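Long-range contacts in B-agarase (Agarivorans gilvus, PDB 5Z6P), which hydrolyses agarose as a glycoside hydrolase family 50 beta-agarase, with an agarase CBM-like domain and a region related to beta-galactosidases: residues M260-Y269 against K752-F763; L219-A230 against R360-P368. All blocks are in the same frame, centred on the assembly; numbering follows the deposited sequence.

Contact 1. Residues M260-Y269 against K752-F763; sequences MLGRSKFGGY and KRVNQSMYPKRF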
loop_
_atom_site.group_PDB
_atom_site.type_symbol
_atom_site.label_atom_id
_atom_site.label_comp_id
_atom_site.label_asym_id
_atom_site.label_seq_id
_atom_site.Cartn_x
_atom_site.Cartn_y
_atom_site.Cartn_z
ATOM N N MET A 260 3.897 -11.469 -25.908
ATOM C CA MET A 260 3.831 -10.216 -26.632
ATOM C C MET A 260 5.174 -10.027 -27.310
ATOM O O MET A 260 6.205 -10.255 -26.698
ATOM C CB MET A 260 3.518 -9.045 -25.701
ATOM C CG MET A 260 3.641 -7.683 -26.358
ATOM S SD MET A 260 3.201 -6.319 -25.279
ATOM C CE MET A 260 1.458 -6.585 -25.000
ATOM N N LEU A 261 5.155 -9.638 -28.582
ATOM C CA LEU A 261 6.378 -9.517 -29.374
ATOM C C LEU A 261 7.107 -8.206 -29.094
ATOM O O LEU A 261 6.620 -7.361 -28.349
ATOM C CB LEU A 261 6.057 -9.624 -30.868
ATOM C CG LEU A 261 5.326 -10.892 -31.304
ATOM C CD1 LEU A 261 4.817 -10.789 -32.728
ATOM C CD2 LEU A 261 6.224 -12.117 -31.129
ATOM N N GLY A 262 8.273 -8.040 -29.700
ATOM C CA GLY A 262 8.998 -6.794 -29.593
ATOM C C GLY A 262 10.079 -6.760 -28.525
ATOM O O GLY A 262 10.728 -5.730 -28.339
ATOM N N ARG A 263 10.279 -7.868 -27.818
ATOM C CA ARG A 263 11.268 -7.893 -26.741
ATOM C C ARG A 263 12.537 -8.636 -27.102
ATOM O O ARG A 263 12.504 -9.615 -27.829
ATOM C CB ARG A 263 10.683 -8.528 -25.473
ATOM C CG ARG A 263 9.843 -7.596 -24.636
ATOM C CD ARG A 263 8.364 -7.780 -24.920
ATOM N NE ARG A 263 7.578 -7.000 -23.978
ATOM C CZ ARG A 263 7.081 -5.796 -24.223
ATOM N NH1 ARG A 263 7.264 -5.226 -25.407
ATOM N NH2 ARG A 263 6.395 -5.166 -23.283
ATOM N N SER A 264 13.662 -8.168 -26.573
ATOM C CA SER A 264 14.890 -8.950 -26.613
ATOM C C SER A 264 14.775 -10.126 -25.645
ATOM O O SER A 264 13.778 -10.256 -24.943
ATOM C CB SER A 264 16.093 -8.087 -26.263
ATOM O OG SER A 264 15.884 -7.418 -25.040
ATOM N N LYS A 265 15.790 -10.981 -25.617
ATOM C CA LYS A 265 15.810 -12.114 -24.699
ATOM C C LYS A 265 15.461 -11.737 -23.249
ATOM O O LYS A 265 14.627 -12.369 -22.617
ATOM C CB LYS A 265 17.178 -12.779 -24.743
ATOM C CG LYS A 265 17.410 -13.808 -23.676
ATOM C CD LYS A 265 18.861 -14.187 -23.661
ATOM C CE LYS A 265 19.117 -15.397 -22.804
ATOM N NZ LYS A 265 20.561 -15.747 -22.844
ATOM N N PHE A 266 16.082 -10.685 -22.748
ATOM C CA PHE A 266 15.918 -10.297 -21.358
ATOM C C PHE A 266 14.815 -9.273 -21.168
ATOM O O PHE A 266 14.781 -8.597 -20.157
ATOM C CB PHE A 266 17.238 -9.746 -20.804
ATOM C CG PHE A 266 18.240 -10.805 -20.470
ATOM C CD1 PHE A 266 18.151 -11.512 -19.280
ATOM C CD2 PHE A 266 19.288 -11.079 -21.328
ATOM C CE1 PHE A 266 19.082 -12.480 -18.969
ATOM C CE2 PHE A 266 20.226 -12.043 -21.023
ATOM C CZ PHE A 266 20.122 -12.750 -19.842
ATOM N N GLY A 267 13.933 -9.140 -22.161
ATOM C CA GLY A 267 12.716 -8.366 -22.001
ATOM C C GLY A 267 12.876 -6.889 -22.254
ATOM O O GLY A 267 11.977 -6.108 -21.987
ATOM N N GLY A 268 14.034 -6.499 -22.764
ATOM C CA GLY A 268 14.225 -5.138 -23.219
ATOM C C GLY A 268 13.615 -4.865 -24.585
ATOM O O GLY A 268 13.037 -5.749 -25.201
ATOM N N TYR A 269 13.768 -3.631 -25.049
ATOM C CA TYR A 269 13.134 -3.139 -26.266
ATOM C C TYR A 269 13.994 -3.473 -27.497
ATOM O O TYR A 269 14.962 -2.799 -27.784
ATOM C CB TYR A 269 12.914 -1.632 -26.133
ATOM C CG TYR A 269 12.213 -0.928 -27.277
ATOM C CD1 TYR A 269 11.337 -1.591 -28.118
ATOM C CD2 TYR A 269 12.418 0.428 -27.489
ATOM C CE1 TYR A 269 10.681 -0.903 -29.155
ATOM C CE2 TYR A 269 11.785 1.112 -28.509
ATOM C CZ TYR A 269 10.919 0.450 -29.338
ATOM O OH TYR A 269 10.303 1.160 -30.348
ATOM N N LYS A 752 -1.836 -5.089 -21.323
ATOM C CA LYS A 752 -1.394 -5.240 -22.712
ATOM C C LYS A 752 -1.281 -3.894 -23.460
ATOM O O LYS A 752 -0.321 -3.672 -24.185
ATOM C CB LYS A 752 -2.328 -6.193 -23.476
ATOM C CG LYS A 752 -2.139 -7.648 -23.080
ATOM C CD LYS A 752 -2.949 -8.578 -23.943
ATOM C CE LYS A 752 -2.811 -10.006 -23.463
ATOM N NZ LYS A 752 -3.367 -10.972 -24.444
ATOM N N ARG A 753 -2.244 -3.000 -23.275
ATOM C CA ARG A 753 -2.153 -1.669 -23.868
ATOM C C ARG A 753 -0.913 -0.925 -23.359
ATOM O O ARG A 753 -0.149 -0.400 -24.149
ATOM C CB ARG A 753 -3.422 -0.853 -23.592
ATOM C CG ARG A 753 -4.690 -1.431 -24.261
ATOM C CD ARG A 753 -5.823 -0.426 -24.261
ATOM N NE ARG A 753 -6.115 0.041 -22.914
ATOM C CZ ARG A 753 -6.911 -0.583 -22.054
ATOM N NH1 ARG A 753 -7.533 -1.701 -22.409
ATOM N NH2 ARG A 753 -7.087 -0.080 -20.843
ATOM N N VAL A 754 -0.704 -0.903 -22.045
ATOM C CA VAL A 754 0.492 -0.278 -21.502
ATOM C C VAL A 754 1.785 -0.898 -22.052
ATOM O O VAL A 754 2.660 -0.195 -22.564
ATOM C CB VAL A 754 0.530 -0.363 -19.973
ATOM C CG1 VAL A 754 1.921 0.075 -19.454
ATOM C CG2 VAL A 754 -0.617 0.465 -19.348
ATOM N N ASN A 755 1.874 -2.215 -21.966
ATOM C CA ASN A 755 3.104 -2.923 -22.262
ATOM C C ASN A 755 3.483 -2.913 -23.745
ATOM O O ASN A 755 4.659 -3.000 -24.078
ATOM C CB ASN A 755 3.002 -4.361 -21.756
ATOM C CG ASN A 755 3.107 -4.456 -20.228
ATOM O OD1 ASN A 755 3.735 -3.621 -19.587
ATOM N ND2 ASN A 755 2.503 -5.483 -19.656
ATOM N N GLN A 756 2.488 -2.795 -24.621
ATOM C CA GLN A 756 2.752 -2.760 -26.054
ATOM C C GLN A 756 3.092 -1.346 -26.511
ATOM O O GLN A 756 3.773 -1.165 -27.513
ATOM C CB GLN A 756 1.559 -3.298 -26.857
ATOM C CG GLN A 756 0.420 -2.304 -27.027
ATOM C CD GLN A 756 -0.617 -2.738 -28.056
ATOM O OE1 GLN A 756 -0.318 -3.524 -28.952
ATOM N NE2 GLN A 756 -1.841 -2.217 -27.932
ATOM N N SER A 757 2.641 -0.342 -25.771
ATOM C CA SER A 757 2.913 1.038 -26.147
ATOM C C SER A 757 4.128 1.681 -25.448
ATOM O O SER A 757 4.750 2.569 -26.007
ATOM C CB SER A 757 1.667 1.884 -25.901
ATOM O OG SER A 757 1.599 2.336 -24.566
ATOM N N MET A 758 4.452 1.247 -24.231
ATOM C CA MET A 758 5.435 1.954 -23.398
ATOM C C MET A 758 6.811 2.154 -24.040
ATOM O O MET A 758 7.381 3.232 -23.944
ATOM C CB MET A 758 5.632 1.234 -22.049
ATOM C CG MET A 758 6.162 -0.190 -22.159
ATOM S SD MET A 758 6.164 -1.070 -20.583
ATOM C CE MET A 758 6.998 -2.569 -21.054
ATOM N N TYR A 759 7.344 1.121 -24.677
ATOM C CA TYR A 759 8.673 1.210 -25.236
ATOM C C TYR A 759 8.756 2.233 -26.378
ATOM O O TYR A 759 9.631 3.095 -26.352
ATOM C CB TYR A 759 9.151 -0.173 -25.697
ATOM C CG TYR A 759 9.853 -0.982 -24.625
ATOM C CD1 TYR A 759 10.716 -0.377 -23.723
ATOM C CD2 TYR A 759 9.649 -2.352 -24.519
ATOM C CE1 TYR A 759 11.373 -1.135 -22.739
ATOM C CE2 TYR A 759 10.295 -3.104 -23.551
ATOM C CZ TYR A 759 11.156 -2.493 -22.667
ATOM O OH TYR A 759 11.779 -3.248 -21.696
ATOM N N PRO A 760 7.856 2.150 -27.377
ATOM C CA PRO A 760 7.950 3.211 -28.384
ATOM C C PRO A 760 7.635 4.596 -27.830
ATOM O O PRO A 760 8.237 5.560 -28.287
ATOM C CB PRO A 760 6.926 2.790 -29.453
ATOM C CG PRO A 760 6.143 1.676 -28.874
ATOM C CD PRO A 760 7.007 1.038 -27.841
ATOM N N LYS A 761 6.744 4.707 -26.852
ATOM C CA LYS A 761 6.467 6.022 -26.273
ATOM C C LYS A 761 7.672 6.556 -25.504
ATOM O O LYS A 761 8.030 7.727 -25.630
ATOM C CB LYS A 761 5.263 5.985 -25.348
ATOM C CG LYS A 761 4.816 7.368 -24.934
ATOM C CD LYS A 761 4.085 7.373 -23.608
ATOM C CE LYS A 761 3.027 6.293 -23.543
ATOM N NZ LYS A 761 1.941 6.469 -24.533
ATOM N N ARG A 762 8.292 5.709 -24.717
ATOM C CA ARG A 762 9.393 6.102 -23.902
ATOM C C ARG A 762 10.580 6.566 -24.674
ATOM O O ARG A 762 11.080 7.622 -24.435
ATOM C CB ARG A 762 9.853 4.952 -23.021
ATOM C CG ARG A 762 10.978 5.315 -22.093
ATOM C CD ARG A 762 10.455 5.770 -20.770
ATOM N NE ARG A 762 11.490 6.274 -19.920
ATOM C CZ ARG A 762 11.290 6.847 -18.757
ATOM N NH1 ARG A 762 10.094 6.942 -18.300
ATOM N NH2 ARG A 762 12.313 7.300 -18.078
ATOM N N PHE A 763 10.991 5.727 -25.606
ATOM C CA PHE A 763 12.168 5.926 -26.387
ATOM C C PHE A 763 11.993 6.623 -27.710
ATOM O O PHE A 763 12.513 6.193 -28.707
ATOM C CB PHE A 763 12.897 4.633 -26.530
ATOM C CG PHE A 763 13.356 4.081 -25.228
ATOM C CD1 PHE A 763 14.389 4.663 -24.545
ATOM C CD2 PHE A 763 12.733 3.014 -24.686
ATOM C CE1 PHE A 763 14.798 4.165 -23.360
ATOM C CE2 PHE A 763 13.126 2.518 -23.498
ATOM C CZ PHE A 763 14.170 3.078 -22.838
#
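The rings of Y269 and Y759 lie nearly parallel, their planes 3° apart, but are offset so far that little of one lies over the other. Each instead receives the other's CB over the centre of one face: Y269 CB sits 3.5 Å from the Y759 ring centroid, and Y759 CB sits 3.6 Å from the Y269 ring centroid, a reciprocal pair of CH-pi contacts. The opposite face of Y759 meets M758 CE near its rim, while G267 O and R263 NH1 stand at its edge. With CG anti to the backbone N (chi1 -178°), Y269 sends its ring across the helix, its OH 3.7 Å from P760 CA and its CD2 3.8 Å from F763 CD2.

The guanidinium of R263 has M260 SD over one face and Y759 CE2 over the other, both toward the rim. Its NH2 donates to N755 O (2.9 Å, 155° at the hydrogen) from above the carbonyl plane. M260 CE reaches K752 O at 3.5 Å.

Helix 745-762 also rests on strand 299-305, through M758 on F301 and Y759 on Y300, so the loop packs against a helix seated on the sheet. The buried Y759 OH donates to G267 O (2.9 Å) and accepts from F301 N, pinning the ring's outer end. At the helix kink, where 759 N makes no bond to the preceding turn, R263 NH2 supplies N755 O with a donor; bonding G429 O as well, it links loop, helix and a third part of the chain.

Contact 2. Residues L219-A230 against R360-P368; sequences LSGIIDRFGQNA and RRAMYQWLP
The backbones of G221-R225 and M363-W366 run in the same direction and meet in a single bridge of parallel type, I223 bonding the residues before and after Y364. I223 N donates to M363 O at 3.0 Å. In return, Q365 N donates to I223 O at 2.9 Å. Just upstream, G221 N adds a third bond, to A362 O at 2.7 Å.

M363 runs beside L219 and I222 with its methyl end following theirs. A bend at chi3 (72°) turns its CE onto I222 CG2, 3.5 Å away, while CG rests near L219 O. On the neighbouring residue, Y364 CD1 lies 4.0 Å from I223 CB, and the tyrosine hydroxyl bonds I316 O. Q365 extends across the loop: its OE1 approaches D224 CA and takes a hydrogen bond from a water that also accepts, weakly, from R225 N. Its NE2 packs on A230 CB at 3.6 Å. At the far end, R225 CB meets W366 CB at 3.6 Å, and R225 O lies obliquely by the indole; the arginine's guanidinium turns away to a salt bridge with E241.

D224 shapes the loop from within. Its OD1 accepts from F226 N and Q228 N on opposite faces of the carboxylate plane, and OD2 receives Q228 NE2 through its syn lone pair. The bond to F226 N forms an Asx turn, within the type I turn from D224 to G227. The whole is an isolated parallel bridge between two turn-rich connections, tying the segment after strand 199-210 to the exit of helix 353-361.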
loop_
_atom_site.group_PDB
_atom_site.type_symbol
_atom_site.label_atom_id
_atom_site.label_comp_id
_atom_site.label_asym_id
_atom_site.label_seq_id
_atom_site.Cartn_x
_atom_site.Cartn_y
_atom_site.Cartn_z
ATOM N N LEU A 219 -23.210 -12.486 7.853
ATOM C CA LEU A 219 -22.354 -12.987 6.788
ATOM C C LEU A 219 -22.227 -14.507 6.767
ATOM O O LEU A 219 -21.373 -15.055 6.073
ATOM C CB LEU A 219 -20.968 -12.344 6.902
ATOM C CG LEU A 219 -20.937 -10.812 6.826
ATOM C CD1 LEU A 219 -19.532 -10.298 7.001
ATOM C CD2 LEU A 219 -21.494 -10.342 5.503
ATOM N N SER A 220 -23.080 -15.187 7.523
ATOM C CA SER A 220 -23.079 -16.638 7.541
ATOM C C SER A 220 -23.206 -17.191 6.133
ATOM O O SER A 220 -24.090 -16.802 5.373
ATOM C CB SER A 220 -24.216 -17.164 8.427
ATOM O OG SER A 220 -24.354 -18.564 8.300
ATOM N N GLY A 221 -22.296 -18.085 5.780
ATOM C CA GLY A 221 -22.319 -18.721 4.474
ATOM C C GLY A 221 -22.047 -17.820 3.279
ATOM O O GLY A 221 -22.449 -18.151 2.166
ATOM N N ILE A 222 -21.367 -16.694 3.495
ATOM C CA ILE A 222 -21.093 -15.746 2.404
ATOM C C ILE A 222 -19.973 -16.201 1.460
ATOM O O ILE A 222 -19.847 -15.675 0.353
ATOM C CB ILE A 222 -20.731 -14.332 2.951
ATOM C CG1 ILE A 222 -20.755 -13.267 1.848
ATOM C CG2 ILE A 222 -19.376 -14.341 3.548
ATOM C CD1 ILE A 222 -22.048 -12.556 1.712
ATOM N N ILE A 223 -19.155 -17.164 1.884
ATOM C CA ILE A 223 -18.061 -17.660 1.041
ATOM C C ILE A 223 -18.338 -19.056 0.479
ATOM O O ILE A 223 -18.646 -19.977 1.228
ATOM C CB ILE A 223 -16.711 -17.707 1.813
ATOM C CG1 ILE A 223 -16.405 -16.369 2.503
ATOM C CG2 ILE A 223 -15.585 -18.115 0.877
ATOM C CD1 ILE A 223 -16.274 -15.175 1.556
ATOM N N ASP A 224 -18.219 -19.220 -0.838
ATOM C CA ASP A 224 -18.465 -20.525 -1.451
ATOM C C ASP A 224 -17.214 -21.390 -1.400
ATOM O O ASP A 224 -16.214 -21.004 -0.800
ATOM C CB ASP A 224 -18.988 -20.387 -2.894
ATOM C CG ASP A 224 -17.971 -19.804 -3.864
ATOM O OD1 ASP A 224 -16.754 -19.891 -3.633
ATOM O OD2 ASP A 224 -18.406 -19.282 -4.906
ATOM N N ARG A 225 -17.262 -22.556 -2.039
ATOM C CA ARG A 225 -16.169 -23.507 -1.907
ATOM C C ARG A 225 -14.910 -23.109 -2.675
ATOM O O ARG A 225 -13.868 -23.723 -2.504
ATOM C CB ARG A 225 -16.616 -24.895 -2.344
ATOM C CG ARG A 225 -16.880 -25.085 -3.816
ATOM C CD ARG A 225 -17.586 -26.435 -3.998
ATOM N NE ARG A 225 -17.746 -26.815 -5.394
ATOM C CZ ARG A 225 -18.833 -26.576 -6.115
ATOM N NH1 ARG A 225 -19.863 -25.948 -5.572
ATOM N NH2 ARG A 225 -18.886 -26.965 -7.382
ATOM N N PHE A 226 -15.028 -22.096 -3.524
ATOM C CA PHE A 226 -13.906 -21.599 -4.314
ATOM C C PHE A 226 -13.228 -20.399 -3.655
ATOM O O PHE A 226 -12.202 -19.910 -4.128
ATOM C CB PHE A 226 -14.377 -21.227 -5.722
ATOM C CG PHE A 226 -15.034 -22.363 -6.454
ATOM C CD1 PHE A 226 -14.273 -23.386 -7.001
ATOM C CD2 PHE A 226 -16.412 -22.414 -6.584
ATOM C CE1 PHE A 226 -14.881 -24.441 -7.679
ATOM C CE2 PHE A 226 -17.026 -23.469 -7.254
ATOM C CZ PHE A 226 -16.262 -24.480 -7.802
ATOM N N GLY A 227 -13.813 -19.939 -2.561
ATOM C CA GLY A 227 -13.321 -18.763 -1.878
ATOM C C GLY A 227 -14.032 -17.493 -2.323
ATOM O O GLY A 227 -13.780 -16.429 -1.775
ATOM N N GLN A 228 -14.924 -17.613 -3.305
ATOM C CA GLN A 228 -15.626 -16.452 -3.843
ATOM C C GLN A 228 -16.788 -16.031 -2.962
ATOM O O GLN A 228 -17.200 -16.768 -2.068
ATOM C CB GLN A 228 -16.144 -16.745 -5.252
ATOM C CG GLN A 228 -15.078 -17.042 -6.282
ATOM C CD GLN A 228 -15.659 -17.719 -7.508
ATOM O OE1 GLN A 228 -15.186 -17.525 -8.632
ATOM N NE2 GLN A 228 -16.700 -18.527 -7.293
ATOM N N ASN A 229 -17.317 -14.839 -3.217
ATOM C CA ASN A 229 -18.512 -14.371 -2.530
ATOM C C ASN A 229 -19.720 -15.180 -3.036
ATOM O O ASN A 229 -20.042 -15.146 -4.222
ATOM C CB ASN A 229 -18.699 -12.854 -2.751
ATOM C CG ASN A 229 -19.907 -12.293 -2.022
ATOM O OD1 ASN A 229 -20.952 -12.932 -1.945
ATOM N ND2 ASN A 229 -19.771 -11.092 -1.485
ATOM N N ALA A 230 -20.369 -15.916 -2.134
ATOM C CA ALA A 230 -21.515 -16.762 -2.490
ATOM C C ALA A 230 -22.759 -15.981 -2.895
ATOM O O ALA A 230 -23.524 -16.438 -3.729
ATOM C CB ALA A 230 -21.863 -17.697 -1.326
ATOM N N ARG A 360 -16.729 -16.319 12.227
ATOM C CA ARG A 360 -15.867 -16.483 11.057
ATOM C C ARG A 360 -16.052 -17.842 10.401
ATOM O O ARG A 360 -16.236 -17.918 9.194
ATOM C CB ARG A 360 -14.396 -16.283 11.420
ATOM C CG ARG A 360 -13.437 -16.708 10.301
ATOM C CD ARG A 360 -13.665 -15.904 9.015
ATOM N NE ARG A 360 -13.387 -14.491 9.214
ATOM C CZ ARG A 360 -12.190 -13.933 9.056
ATOM N NH1 ARG A 360 -11.149 -14.667 8.679
ATOM N NH2 ARG A 360 -12.036 -12.632 9.269
ATOM N N ARG A 361 -16.006 -18.910 11.190
ATOM C CA ARG A 361 -16.180 -20.257 10.652
ATOM C C ARG A 361 -17.523 -20.419 9.931
ATOM O O ARG A 361 -17.602 -21.077 8.893
ATOM C CB ARG A 361 -16.037 -21.304 11.771
ATOM C CG ARG A 361 -16.273 -22.747 11.343
ATOM C CD ARG A 361 -15.442 -23.128 10.134
ATOM N NE ARG A 361 -15.648 -24.510 9.694
ATOM C CZ ARG A 361 -16.553 -24.896 8.799
ATOM N NH1 ARG A 361 -17.370 -24.016 8.238
ATOM N NH2 ARG A 361 -16.640 -26.168 8.452
ATOM N N ALA A 362 -18.570 -19.804 10.462
ATOM C CA ALA A 362 -19.887 -19.902 9.830
ATOM C C ALA A 362 -19.969 -19.129 8.500
ATOM O O ALA A 362 -20.938 -19.266 7.753
ATOM C CB ALA A 362 -20.955 -19.421 10.777
ATOM N N MET A 363 -18.952 -18.327 8.187
ATOM C CA MET A 363 -18.953 -17.634 6.892
ATOM C C MET A 363 -18.685 -18.598 5.743
ATOM O O MET A 363 -19.081 -18.347 4.605
ATOM C CB MET A 363 -17.914 -16.508 6.862
ATOM C CG MET A 363 -18.240 -15.285 7.697
ATOM S SD MET A 363 -16.891 -14.066 7.666
ATOM C CE MET A 363 -17.047 -13.426 6.010
ATOM N N TYR A 364 -17.996 -19.696 6.037
ATOM C CA TYR A 364 -17.598 -20.622 4.986
ATOM C C TYR A 364 -18.651 -21.695 4.726
ATOM O O TYR A 364 -19.024 -22.455 5.619
ATOM C CB TYR A 364 -16.248 -21.272 5.323
ATOM C CG TYR A 364 -15.154 -20.262 5.576
ATOM C CD1 TYR A 364 -14.519 -19.615 4.522
ATOM C CD2 TYR A 364 -14.771 -19.933 6.872
ATOM C CE1 TYR A 364 -13.523 -18.684 4.748
ATOM C CE2 TYR A 364 -13.778 -18.985 7.111
ATOM C CZ TYR A 364 -13.162 -18.366 6.044
ATOM O OH TYR A 364 -12.171 -17.439 6.272
ATOM N N GLN A 365 -19.131 -21.734 3.491
ATOM C CA GLN A 365 -20.017 -22.795 3.039
ATOM C C GLN A 365 -19.280 -24.127 2.948
ATOM O O GLN A 365 -19.864 -25.176 3.177
ATOM C CB GLN A 365 -20.620 -22.456 1.677
ATOM C CG GLN A 365 -21.649 -21.355 1.676
ATOM C CD GLN A 365 -22.232 -21.115 0.290
ATOM O OE1 GLN A 365 -21.601 -21.401 -0.728
ATOM N NE2 GLN A 365 -23.435 -20.582 0.246
ATOM N N TRP A 366 -18.000 -24.082 2.589
ATOM C CA TRP A 366 -17.196 -25.294 2.498
ATOM C C TRP A 366 -15.771 -25.125 3.011
ATOM O O TRP A 366 -15.065 -24.184 2.653
ATOM C CB TRP A 366 -17.144 -25.790 1.060
ATOM C CG TRP A 366 -16.281 -26.995 0.867
ATOM C CD1 TRP A 366 -16.656 -28.302 1.008
ATOM C CD2 TRP A 366 -14.900 -27.017 0.476
ATOM N NE1 TRP A 366 -15.595 -29.129 0.739
ATOM C CE2 TRP A 366 -14.504 -28.366 0.412
ATOM C CE3 TRP A 366 -13.954 -26.024 0.188
ATOM C CZ2 TRP A 366 -13.210 -28.749 0.065
ATOM C CZ3 TRP A 366 -12.680 -26.407 -0.158
ATOM C CH2 TRP A 366 -12.318 -27.762 -0.214
ATOM N N LEU A 367 -15.378 -26.047 3.881
ATOM C CA LEU A 367 -13.989 -26.273 4.222
ATOM C C LEU A 367 -13.793 -27.785 4.151
ATOM O O LEU A 367 -14.697 -28.535 4.496
ATOM C CB LEU A 367 -13.653 -25.702 5.601
ATOM C CG LEU A 367 -13.521 -24.174 5.589
ATOM C CD1 LEU A 367 -13.454 -23.620 6.985
ATOM C CD2 LEU A 367 -12.305 -23.770 4.794
ATOM N N PRO A 368 -12.630 -28.238 3.672
ATOM C CA PRO A 368 -12.481 -29.679 3.459
ATOM C C PRO A 368 -12.434 -30.491 4.754
ATOM O O PRO A 368 -11.906 -30.021 5.761
ATOM C CB PRO A 368 -11.148 -29.790 2.720
ATOM C CG PRO A 368 -10.373 -28.567 3.163
ATOM C CD PRO A 368 -11.420 -27.487 3.288
HETATM O O HOH W 1 -16.331 -21.721 1.909
HETATM O O HOH W 2 -20.352 -23.696 -2.179
#

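Overall arrangement
Followed from the N terminus, the chain leaves strand 199-210 and enters 219-230, the first half of contact 2. It then runs through helix 241-255 to 260-269, the first half of contact 1, before reaching 360-368, where contact 2 closes a loop with 129 residues between its segments. Contact 1 closes much later, when helix 745-762 near the C terminus returns to 260-269 across 482 intervening residues. The two loops therefore cross, since their segments alternate. The centres of contact 1 and contact 2 lie about 41 Å apart. Contact 2 ties the connection after strand 199-210 to the turn and extended chain that follow helix 353-361; contact 1 joins the loop before strand 282-286 to the C-terminal helix.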